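MdcD (Pseudomonas aeruginosa, PDB 5VIP) probably serves as the beta subunit of a biotin-independent malonate decarboxylase, with likely carboxy-lyase and carboxyl-transfer activity. Local coordinates at residues 57-62 / 74-79; 92-97 / 134-139; 111-116 / 150-155; 116-121 / 157-162. All coordinates share one frame; numbering follows the deposited sequence.

Contact 1 of 4, residues 57-62 / 74-79; sequences DGVVVA and AAIEGA
Val60 and Ala75 face each other as an antiparallel hydrogen-bonded pair, and this is the tight middle of the contact. Val60 N donates a hydrogen bond to Ala75 O at 2.8 Å, and Ala75 N returns a bond to Val60 O, both donors lying in the carbonyl planes. The same two oxygens are also approached by CA-H groups: Ala74 CA comes to 3.3 Å from Val60 O, and Val59 CA lies near Ala75 O. Beyond this centre, Val59 and Ile76 form a non-hydrogen-bonded pair whose side chains cross obliquely, with Val59 CG2 4.1 Å from Ile76 CG1. The segments belong to the beta hairpin of strands 59-66 and 69-76, part of the mixed sheet of the carboxyltransferase, crotonase-like fold. Val59, Val61, Ala74 and Ile76 share one sheet face, where helix 87-105 covers Val59, Val61 and Ile76; Val60 and Ala75 lie on the other. Where strand 59-66 begins and strand 69-76 ends, the contact opens into partly exposed loop. Gly58 O still accepts a nearly straight bond from Glu77 N (N-H...O 174°), although the donor is tilted 27° from the carbonyl plane. Glu77 has CG anti to its own N, and a bend at chi2 (54°) carries its carboxylate away from Gly58; OE1 accepts from Ala18 N, OE2 from Ala79 N. At the exposed edge, Asp57 OD2 closes an Asx turn on Val59 N and forms a salt bridge with Lys92.

Contact 2 of 4, residues 92-97 / 134-139; sequences KIAGAL and AEIQAA
Ile136 reaches from helix 134-139 to three residues of helix 92-97. From its CB the side chain divides. CG1 lies opposite the carbonyl carbon (chi1 -67°) and comes against Ala94, 3.7 Å from Ala94 N and 3.8 Å from Ala94 CB. The chain then runs on with chi2 at 159° to CD1, which ends against the branch point of Ile93, 3.9 Å from Ile93 CB and close to Ile93 CG2. The other branch, CG2, meets Leu97 CD1 at 3.9 Å. One turn further along, Ala139 points its methyl at Leu97: the two CB atoms are 3.5 Å apart, closer than such carbons normally pack. At the other end Ala94 CB rests 4.0 Å from Glu135 CB. Both carboxylate oxygens of Glu135 turn to another protein chain, where basic groups pair with them in salt bridges. Small alanines let the helix axes, nearly parallel at 19°, approach to 8.4 Å. In the alpha/beta fold Ile93 also packs on strands 59-66 and 69-76, while Ile136 touches Met163 of helix 162-169. With no hydrogen bond between the two segments, the pairing depends on close fit of apolar surfaces, and the charge of Glu135 is probably compensated across the subunit interface.

Contact 3 of 4, residues 111-116 / 150-155; sequences RALLLL and VAVIAG
Leu114 O receives the shortest hydrogen bond between these strands, 2.8 Å from Val152 N, nearly along the C=O axis. Ala151 CA adds a CA-H...O contact to the same oxygen at 3.3 Å, so it has one strong hydrogen bond and a weaker CA-H contact from adjacent residues. Val150 O, two residues before Val152, takes Leu114 N at 2.9 Å with an almost straight N-H...O (177°), and Val152 O takes Leu116 N. At the start of the pair the bond from Val150 N to Ala112 O is weak. On the face bearing Leu113, Leu115, Val150 and Val152, Leu113 does most of the bridging. Its CG stands opposite the backbone N (chi1 175°), which swings CD1 across to strand 150-153; there it lies 3.5 Å from Val150 O and also reaches Val150 CG1 and Val152 CG2. The side chains of Leu113 and Val150 are set at a slant, whereas Leu115 and Val152 run side by side and point the same way, with Leu115 CD1 3.9 Å from Val152 CB. Helix 229-242 packs on Leu113, Val150 and Val152, and helix 18-25 on Leu113 and Leu115. Leu114 and Ala151 occupy the other face. Beyond the strand end Leu116 sends CD1 to 4.1 Å from Ala151 CB. All the touching residues are buried, as suits the middle of a sheet enclosed by helices. The strands run the same way, joined through helix 126-143, which makes this a classic beta-alpha-beta crossover of the ClpP/crotonase-type fold.

Contact 4 of 4, residues 116-121 / 157-162; sequences LETGGV and VGCFGG
Two successive turns of about -61°, at chi1 and chi2, fold the side chain of Glu117 back so that its OE2 meets Gly158 N. The bond is 2.8 Å long and comes in on the syn side of the carboxylate, 34° out of its plane. The other oxygen, OE1, accepts from Ala154 N and Gly155 N, so the buried carboxylate is held at both oxygens by backbone N-H groups and its rotation is probably fixed. Next to it the backbones bridge: Thr118 N bonds to Gly158 O at 2.8 Å, and Phe160 N bonds to Thr118 O at 2.9 Å. This joins the loop between strand 111-115 and helix 126-143 to the short, weakly bonded strand at about 159-160 of the crotonase-like fold. Beside these bonds Cys159 SG, anti to the backbone N (chi1 -177°), touches both Leu116 CB at 3.9 Å and Thr118 CG2 at 4.0 Å. Thr118 OG1 turns elsewhere, hydrogen-bonded to Gly83 O. Val157 lays CG1 3.8 Å from Thr118 N. Past Thr118 the backbones stay close without side chains between them: Gly119 C comes to 3.6 Å from Phe160 O, and the Gly120 and Gly161 CA atoms are 4.7 Å apart.

Contacts 1 and 3 lie about 11 Å apart, centre to centre, in one mixed sheet, where strands 69-76 and 111-115 are neighbours joined by backbone hydrogen bonds. Contact 2 pairs helices 87-105 and 126-143 about 14 Å from both; Lys92 ties it to contact 1, while Leu97 packs on Ala112 of contact 3. Contact 4 shares Leu116 with contact 3, and Glu117 connects the two through the backbone of Ala154 and Gly155. Along the chain contact 1 closes before the others open, whereas the segments of contacts 2, 3 and 4 alternate. The hairpin is thus complete locally, and the alternating segments interleave helices, sheet and loops in one alpha/beta core.

Contact 1 of 4, residues 57-62 / 74-79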
loop_
_atom_site.group_PDB
_atom_site.type_symbol
_atom_site.label_atom_id
_atom_site.label_comp_id
_atom_site.label_asym_id
_atom_site.label_seq_id
_atom_site.Cartn_x
_atom_site.Cartn_y
_atom_site.Cartn_z
ATOM N N ASP B 57 -12.615 -0.957 18.365
ATOM C CA ASP B 57 -12.205 -0.566 17.021
ATOM C C ASP B 57 -10.724 -0.877 16.792
ATOM O O ASP B 57 -10.312 -1.212 15.686
ATOM C CB ASP B 57 -12.482 0.910 16.802
ATOM C CG ASP B 57 -11.625 1.791 17.676
ATOM O OD1 ASP B 57 -11.870 1.851 18.905
ATOM O OD2 ASP B 57 -10.703 2.425 17.127
ATOM N N GLY B 58 -9.925 -0.767 17.846
ATOM C CA GLY B 58 -8.563 -1.266 17.802
ATOM C C GLY B 58 -7.484 -0.289 17.373
ATOM O O GLY B 58 -6.336 -0.690 17.237
ATOM N N VAL B 59 -7.839 0.975 17.143
ATOM C CA VAL B 59 -6.824 2.005 16.882
ATOM C C VAL B 59 -7.005 3.221 17.787
ATOM O O VAL B 59 -8.122 3.720 17.957
ATOM C CB VAL B 59 -6.847 2.486 15.417
ATOM C CG1 VAL B 59 -5.790 3.583 15.204
ATOM C CG2 VAL B 59 -6.560 1.324 14.476
ATOM N N VAL B 60 -5.898 3.683 18.369
ATOM C CA VAL B 60 -5.864 4.921 19.121
ATOM C C VAL B 60 -5.364 6.051 18.223
ATOM O O VAL B 60 -4.275 5.962 17.662
ATOM C CB VAL B 60 -4.950 4.806 20.354
ATOM C CG1 VAL B 60 -4.982 6.111 21.166
ATOM C CG2 VAL B 60 -5.369 3.620 21.218
ATOM N N VAL B 61 -6.163 7.094 18.054
ATOM C CA VAL B 61 -5.667 8.288 17.384
ATOM C C VAL B 61 -5.599 9.385 18.426
ATOM O O VAL B 61 -6.601 9.684 19.095
ATOM C CB VAL B 61 -6.549 8.723 16.206
ATOM C CG1 VAL B 61 -6.162 10.129 15.758
ATOM C CG2 VAL B 61 -6.411 7.725 15.059
ATOM N N ALA B 62 -4.416 9.966 18.589
ATOM C CA ALA B 62 -4.234 10.967 19.635
ATOM C C ALA B 62 -3.527 12.191 19.110
ATOM O O ALA B 62 -2.638 12.091 18.270
ATOM C CB ALA B 62 -3.462 10.376 20.799
ATOM N N ALA B 74 -1.024 7.639 15.596
ATOM C CA ALA B 74 -1.966 6.547 15.436
ATOM C C ALA B 74 -1.288 5.278 15.913
ATOM O O ALA B 74 -0.195 4.950 15.457
ATOM C CB ALA B 74 -2.440 6.417 13.966
ATOM N N ALA B 75 -1.932 4.571 16.840
ATOM C CA ALA B 75 -1.375 3.352 17.409
ATOM C C ALA B 75 -2.384 2.217 17.286
ATOM O O ALA B 75 -3.520 2.340 17.739
ATOM C CB ALA B 75 -0.989 3.554 18.859
ATOM N N ILE B 76 -1.964 1.116 16.676
ATOM C CA ILE B 76 -2.850 -0.032 16.510
ATOM C C ILE B 76 -2.679 -0.961 17.698
ATOM O O ILE B 76 -1.558 -1.246 18.130
ATOM C CB ILE B 76 -2.568 -0.775 15.193
ATOM C CG1 ILE B 76 -2.671 0.208 14.022
ATOM C CG2 ILE B 76 -3.535 -1.950 15.024
ATOM C CD1 ILE B 76 -2.231 -0.357 12.684
ATOM N N GLU B 77 -3.798 -1.399 18.255
ATOM C CA GLU B 77 -3.764 -2.325 19.374
ATOM C C GLU B 77 -3.689 -3.752 18.846
ATOM O O GLU B 77 -4.697 -4.330 18.433
ATOM C CB GLU B 77 -4.991 -2.137 20.272
ATOM C CG GLU B 77 -5.024 -3.077 21.480
ATOM C CD GLU B 77 -3.751 -3.011 22.321
ATOM O OE1 GLU B 77 -3.626 -2.071 23.141
ATOM O OE2 GLU B 77 -2.877 -3.900 22.157
ATOM N N GLY B 78 -2.482 -4.305 18.842
ATOM C CA GLY B 78 -2.255 -5.649 18.344
ATOM C C GLY B 78 -2.901 -6.729 19.190
ATOM O O GLY B 78 -3.071 -7.858 18.739
ATOM N N ALA B 79 -3.260 -6.392 20.423
ATOM C CA ALA B 79 -3.889 -7.371 21.304
ATOM C C ALA B 79 -5.367 -7.563 20.959
ATOM O O ALA B 79 -6.022 -8.454 21.500
ATOM C CB ALA B 79 -3.728 -6.951 22.762
#

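Contact 2 of 4, residues 92-97 / 134-139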
loop_
_atom_site.group_PDB
_atom_site.type_symbol
_atom_site.label_atom_id
_atom_site.label_comp_id
_atom_site.label_asym_id
_atom_site.label_seq_id
_atom_site.Cartn_x
_atom_site.Cartn_y
_atom_site.Cartn_z
ATOM N N LYS B 92 -9.652 5.919 10.535
ATOM C CA LYS B 92 -9.066 6.722 11.613
ATOM C C LYS B 92 -7.609 7.051 11.291
ATOM O O LYS B 92 -7.162 8.181 11.463
ATOM C CB LYS B 92 -9.171 5.989 12.956
ATOM C CG LYS B 92 -10.582 6.027 13.553
ATOM C CD LYS B 92 -10.699 5.194 14.828
ATOM C CE LYS B 92 -10.055 5.893 16.015
ATOM N NZ LYS B 92 -10.316 5.192 17.316
ATOM N N ILE B 93 -6.872 6.060 10.803
ATOM C CA ILE B 93 -5.463 6.276 10.502
ATOM C C ILE B 93 -5.325 7.167 9.268
ATOM O O ILE B 93 -4.590 8.146 9.293
ATOM C CB ILE B 93 -4.730 4.955 10.283
ATOM C CG1 ILE B 93 -4.822 4.073 11.544
ATOM C CG2 ILE B 93 -3.258 5.212 9.905
ATOM C CD1 ILE B 93 -4.291 2.659 11.336
ATOM N N ALA B 94 -6.029 6.819 8.192
ATOM C CA ALA B 94 -5.968 7.595 6.953
ATOM C C ALA B 94 -6.371 9.041 7.195
ATOM O O ALA B 94 -5.701 9.965 6.730
ATOM C CB ALA B 94 -6.869 6.957 5.870
ATOM N N GLY B 95 -7.463 9.239 7.930
ATOM C CA GLY B 95 -7.966 10.576 8.182
ATOM C C GLY B 95 -7.035 11.413 9.038
ATOM O O GLY B 95 -6.921 12.620 8.840
ATOM N N ALA B 96 -6.364 10.778 9.991
ATOM C CA ALA B 96 -5.395 11.494 10.825
ATOM C C ALA B 96 -4.224 11.984 9.966
ATOM O O ALA B 96 -3.777 13.124 10.101
ATOM C CB ALA B 96 -4.899 10.608 11.939
ATOM N N LEU B 97 -3.743 11.115 9.082
ATOM C CA LEU B 97 -2.654 11.482 8.178
ATOM C C LEU B 97 -3.078 12.560 7.194
ATOM O O LEU B 97 -2.296 13.452 6.863
ATOM C CB LEU B 97 -2.156 10.240 7.426
ATOM C CG LEU B 97 -1.345 9.264 8.289
ATOM C CD1 LEU B 97 -1.340 7.856 7.698
ATOM C CD2 LEU B 97 0.082 9.781 8.408
ATOM N N ALA B 134 -4.868 1.516 1.167
ATOM C CA ALA B 134 -4.453 2.311 0.013
ATOM C C ALA B 134 -4.562 3.806 0.327
ATOM O O ALA B 134 -3.729 4.604 -0.114
ATOM C CB ALA B 134 -5.281 1.956 -1.218
ATOM N N GLU B 135 -5.564 4.181 1.113
ATOM C CA GLU B 135 -5.734 5.578 1.513
ATOM C C GLU B 135 -4.694 6.018 2.530
ATOM O O GLU B 135 -4.247 7.165 2.502
ATOM C CB GLU B 135 -7.144 5.821 2.085
ATOM C CG GLU B 135 -8.217 5.864 1.008
ATOM C CD GLU B 135 -9.627 5.712 1.544
ATOM O OE1 GLU B 135 -9.822 5.758 2.784
ATOM O OE2 GLU B 135 -10.548 5.538 0.710
ATOM N N ILE B 136 -4.339 5.119 3.447
ATOM C CA ILE B 136 -3.248 5.376 4.379
ATOM C C ILE B 136 -1.937 5.584 3.633
ATOM O O ILE B 136 -1.170 6.508 3.929
ATOM C CB ILE B 136 -3.106 4.215 5.383
ATOM C CG1 ILE B 136 -4.343 4.194 6.283
ATOM C CG2 ILE B 136 -1.804 4.342 6.171
ATOM C CD1 ILE B 136 -4.610 2.873 6.976
ATOM N N GLN B 137 -1.680 4.725 2.653
ATOM C CA GLN B 137 -0.445 4.823 1.877
ATOM C C GLN B 137 -0.390 6.142 1.106
ATOM O O GLN B 137 0.625 6.847 1.142
ATOM C CB GLN B 137 -0.304 3.621 0.941
ATOM C CG GLN B 137 0.027 2.356 1.722
ATOM C CD GLN B 137 -0.089 1.102 0.892
ATOM O OE1 GLN B 137 -0.502 1.145 -0.261
ATOM N NE2 GLN B 137 0.273 -0.026 1.477
ATOM N N ALA B 138 -1.498 6.505 0.468
ATOM C CA ALA B 138 -1.603 7.790 -0.225
ATOM C C ALA B 138 -1.340 8.974 0.694
ATOM O O ALA B 138 -0.665 9.930 0.305
ATOM C CB ALA B 138 -2.996 7.946 -0.868
ATOM N N ALA B 139 -1.893 8.919 1.903
ATOM C CA ALA B 139 -1.763 10.029 2.838
ATOM C C ALA B 139 -0.328 10.158 3.351
ATOM O O ALA B 139 0.145 11.261 3.640
ATOM C CB ALA B 139 -2.743 9.861 4.000
#

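Contact 3 of 4, residues 111-116 / 150-155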
loop_
_atom_site.group_PDB
_atom_site.type_symbol
_atom_site.label_atom_id
_atom_site.label_comp_id
_atom_site.label_asym_id
_atom_site.label_seq_id
_atom_site.Cartn_x
_atom_site.Cartn_y
_atom_site.Cartn_z
ATOM N N ARG B 111 3.400 16.685 12.719
ATOM C CA ARG B 111 4.185 15.474 12.548
ATOM C C ARG B 111 3.311 14.262 12.846
ATOM O O ARG B 111 2.561 14.282 13.805
ATOM C CB ARG B 111 5.396 15.496 13.494
ATOM C CG ARG B 111 6.150 16.833 13.565
ATOM C CD ARG B 111 6.946 16.941 14.847
ATOM N NE ARG B 111 8.242 17.630 14.679
ATOM C CZ ARG B 111 9.207 17.632 15.598
ATOM N NH1 ARG B 111 9.040 16.982 16.761
ATOM N NH2 ARG B 111 10.356 18.270 15.357
ATOM N N ALA B 112 3.413 13.203 12.045
ATOM C CA ALA B 112 2.634 11.996 12.289
ATOM C C ALA B 112 3.532 10.840 12.720
ATOM O O ALA B 112 4.569 10.561 12.093
ATOM C CB ALA B 112 1.823 11.600 11.035
ATOM N N LEU B 113 3.112 10.167 13.786
ATOM C CA LEU B 113 3.831 9.046 14.366
ATOM C C LEU B 113 2.928 7.816 14.348
ATOM O O LEU B 113 1.801 7.851 14.880
ATOM C CB LEU B 113 4.264 9.372 15.798
ATOM C CG LEU B 113 4.928 8.295 16.654
ATOM C CD1 LEU B 113 6.235 7.810 16.012
ATOM C CD2 LEU B 113 5.194 8.848 18.034
ATOM N N LEU B 114 3.410 6.747 13.713
ATOM C CA LEU B 114 2.621 5.522 13.549
ATOM C C LEU B 114 3.205 4.388 14.383
ATOM O O LEU B 114 4.352 3.993 14.176
ATOM C CB LEU B 114 2.571 5.095 12.071
ATOM C CG LEU B 114 2.021 6.120 11.084
ATOM C CD1 LEU B 114 2.106 5.570 9.643
ATOM C CD2 LEU B 114 0.577 6.445 11.451
ATOM N N LEU B 115 2.399 3.854 15.298
ATOM C CA LEU B 115 2.781 2.677 16.070
ATOM C C LEU B 115 2.088 1.451 15.473
ATOM O O LEU B 115 0.894 1.210 15.710
ATOM C CB LEU B 115 2.402 2.852 17.543
ATOM C CG LEU B 115 3.410 3.532 18.483
ATOM C CD1 LEU B 115 4.150 4.721 17.868
ATOM C CD2 LEU B 115 2.749 3.935 19.797
ATOM N N LEU B 116 2.842 0.673 14.706
ATOM C CA LEU B 116 2.254 -0.351 13.845
ATOM C C LEU B 116 2.352 -1.766 14.410
ATOM O O LEU B 116 3.351 -2.460 14.209
ATOM C CB LEU B 116 2.927 -0.297 12.470
ATOM C CG LEU B 116 2.770 1.053 11.764
ATOM C CD1 LEU B 116 3.431 1.055 10.389
ATOM C CD2 LEU B 116 1.301 1.420 11.643
ATOM N N VAL B 150 7.255 8.940 11.066
ATOM C CA VAL B 150 8.058 7.956 11.767
ATOM C C VAL B 150 7.169 6.771 12.101
ATOM O O VAL B 150 6.077 6.950 12.627
ATOM C CB VAL B 150 8.682 8.539 13.045
ATOM C CG1 VAL B 150 9.421 7.459 13.822
ATOM C CG2 VAL B 150 9.617 9.700 12.696
ATOM N N ALA B 151 7.641 5.570 11.769
ATOM C CA ALA B 151 6.945 4.334 12.115
ATOM C C ALA B 151 7.743 3.567 13.146
ATOM O O ALA B 151 8.935 3.327 12.966
ATOM C CB ALA B 151 6.732 3.466 10.883
ATOM N N VAL B 152 7.064 3.166 14.211
ATOM C CA VAL B 152 7.672 2.413 15.294
ATOM C C VAL B 152 7.023 1.027 15.313
ATOM O O VAL B 152 5.792 0.898 15.385
ATOM C CB VAL B 152 7.489 3.132 16.651
ATOM C CG1 VAL B 152 7.917 2.253 17.802
ATOM C CG2 VAL B 152 8.275 4.469 16.644
ATOM N N ILE B 153 7.857 0.003 15.198
ATOM C CA ILE B 153 7.399 -1.386 15.236
ATOM C C ILE B 153 8.115 -2.040 16.410
ATOM O O ILE B 153 9.321 -2.262 16.352
ATOM C CB ILE B 153 7.712 -2.123 13.929
ATOM C CG1 ILE B 153 7.163 -1.328 12.743
ATOM C CG2 ILE B 153 7.137 -3.531 13.964
ATOM C CD1 ILE B 153 7.899 -1.598 11.470
ATOM N N ALA B 154 7.403 -2.291 17.496
ATOM C CA ALA B 154 8.080 -2.725 18.716
ATOM C C ALA B 154 7.734 -4.148 19.109
ATOM O O ALA B 154 8.406 -4.735 19.955
ATOM C CB ALA B 154 7.755 -1.776 19.877
ATOM N N GLY B 155 6.705 -4.720 18.497
ATOM C CA GLY B 155 6.213 -6.001 18.961
ATOM C C GLY B 155 5.228 -5.828 20.113
ATOM O O GLY B 155 5.049 -4.719 20.640
#

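Contact 4 of 4, residues 116-121 / 157-162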
loop_
_atom_site.group_PDB
_atom_site.type_symbol
_atom_site.label_atom_id
_atom_site.label_comp_id
_atom_site.label_asym_id
_atom_site.label_seq_id
_atom_site.Cartn_x
_atom_site.Cartn_y
_atom_site.Cartn_z
ATOM N N LEU B 116 2.842 0.673 14.706
ATOM C CA LEU B 116 2.254 -0.351 13.845
ATOM C C LEU B 116 2.352 -1.766 14.410
ATOM O O LEU B 116 3.351 -2.460 14.209
ATOM C CB LEU B 116 2.927 -0.297 12.470
ATOM C CG LEU B 116 2.770 1.053 11.764
ATOM C CD1 LEU B 116 3.431 1.055 10.389
ATOM C CD2 LEU B 116 1.301 1.420 11.643
ATOM N N GLU B 117 1.308 -2.191 15.115
ATOM C CA GLU B 117 1.210 -3.570 15.592
ATOM C C GLU B 117 0.008 -4.174 14.897
ATOM O O GLU B 117 -1.114 -3.972 15.332
ATOM C CB GLU B 117 1.040 -3.632 17.110
ATOM C CG GLU B 117 2.205 -3.015 17.893
ATOM C CD GLU B 117 3.530 -3.726 17.622
ATOM O OE1 GLU B 117 4.560 -3.031 17.418
ATOM O OE2 GLU B 117 3.541 -4.980 17.629
ATOM N N THR B 118 0.239 -4.882 13.802
ATOM C CA THR B 118 -0.868 -5.290 12.951
ATOM C C THR B 118 -0.485 -6.472 12.066
ATOM O O THR B 118 0.679 -6.641 11.677
ATOM C CB THR B 118 -1.348 -4.099 12.084
ATOM O OG1 THR B 118 -2.503 -4.476 11.322
ATOM C CG2 THR B 118 -0.231 -3.614 11.150
ATOM N N GLY B 119 -1.472 -7.304 11.752
ATOM C CA GLY B 119 -1.218 -8.486 10.947
ATOM C C GLY B 119 -1.967 -8.562 9.630
ATOM O O GLY B 119 -1.789 -9.517 8.863
ATOM N N GLY B 120 -2.800 -7.569 9.353
ATOM C CA GLY B 120 -3.512 -7.529 8.089
ATOM C C GLY B 120 -4.887 -6.902 8.200
ATOM O O GLY B 120 -5.091 -5.995 8.993
ATOM N N VAL B 121 -5.835 -7.365 7.396
ATOM C CA VAL B 121 -7.187 -6.824 7.478
ATOM C C VAL B 121 -8.162 -7.840 8.072
ATOM O O VAL B 121 -7.889 -9.039 8.109
ATOM C CB VAL B 121 -7.698 -6.372 6.093
ATOM C CG1 VAL B 121 -6.719 -5.391 5.478
ATOM C CG2 VAL B 121 -7.848 -7.559 5.199
ATOM N N VAL B 157 3.257 -8.107 18.355
ATOM C CA VAL B 157 2.625 -8.524 17.112
ATOM C C VAL B 157 3.546 -8.230 15.920
ATOM O O VAL B 157 3.690 -9.048 15.009
ATOM C CB VAL B 157 1.257 -7.835 16.910
ATOM C CG1 VAL B 157 0.674 -8.172 15.553
ATOM C CG2 VAL B 157 0.289 -8.228 18.022
ATOM N N GLY B 158 4.206 -7.077 15.946
ATOM C CA GLY B 158 4.981 -6.655 14.796
ATOM C C GLY B 158 4.061 -6.184 13.681
ATOM O O GLY B 158 2.880 -5.903 13.910
ATOM N N CYS B 159 4.591 -6.093 12.467
ATOM C CA CYS B 159 3.855 -5.469 11.374
ATOM C C CYS B 159 3.916 -6.310 10.111
ATOM O O CYS B 159 4.988 -6.464 9.521
ATOM C CB CYS B 159 4.417 -4.068 11.093
ATOM S SG CYS B 159 3.535 -3.140 9.826
ATOM N N PHE B 160 2.761 -6.824 9.694
ATOM C CA PHE B 160 2.649 -7.680 8.521
ATOM C C PHE B 160 1.493 -7.231 7.652
ATOM O O PHE B 160 0.578 -6.549 8.120
ATOM C CB PHE B 160 2.453 -9.156 8.927
ATOM C CG PHE B 160 3.682 -9.786 9.501
ATOM C CD1 PHE B 160 3.942 -9.723 10.861
ATOM C CD2 PHE B 160 4.602 -10.410 8.677
ATOM C CE1 PHE B 160 5.098 -10.296 11.390
ATOM C CE2 PHE B 160 5.754 -10.979 9.192
ATOM C CZ PHE B 160 6.005 -10.923 10.550
ATOM N N GLY B 161 1.533 -7.617 6.388
ATOM C CA GLY B 161 0.433 -7.349 5.481
ATOM C C GLY B 161 0.597 -6.018 4.776
ATOM O O GLY B 161 1.718 -5.494 4.649
ATOM N N GLY B 162 -0.525 -5.472 4.316
ATOM C CA GLY B 162 -0.534 -4.214 3.597
ATOM C C GLY B 162 0.082 -3.075 4.386
ATOM O O GLY B 162 0.625 -2.131 3.813
#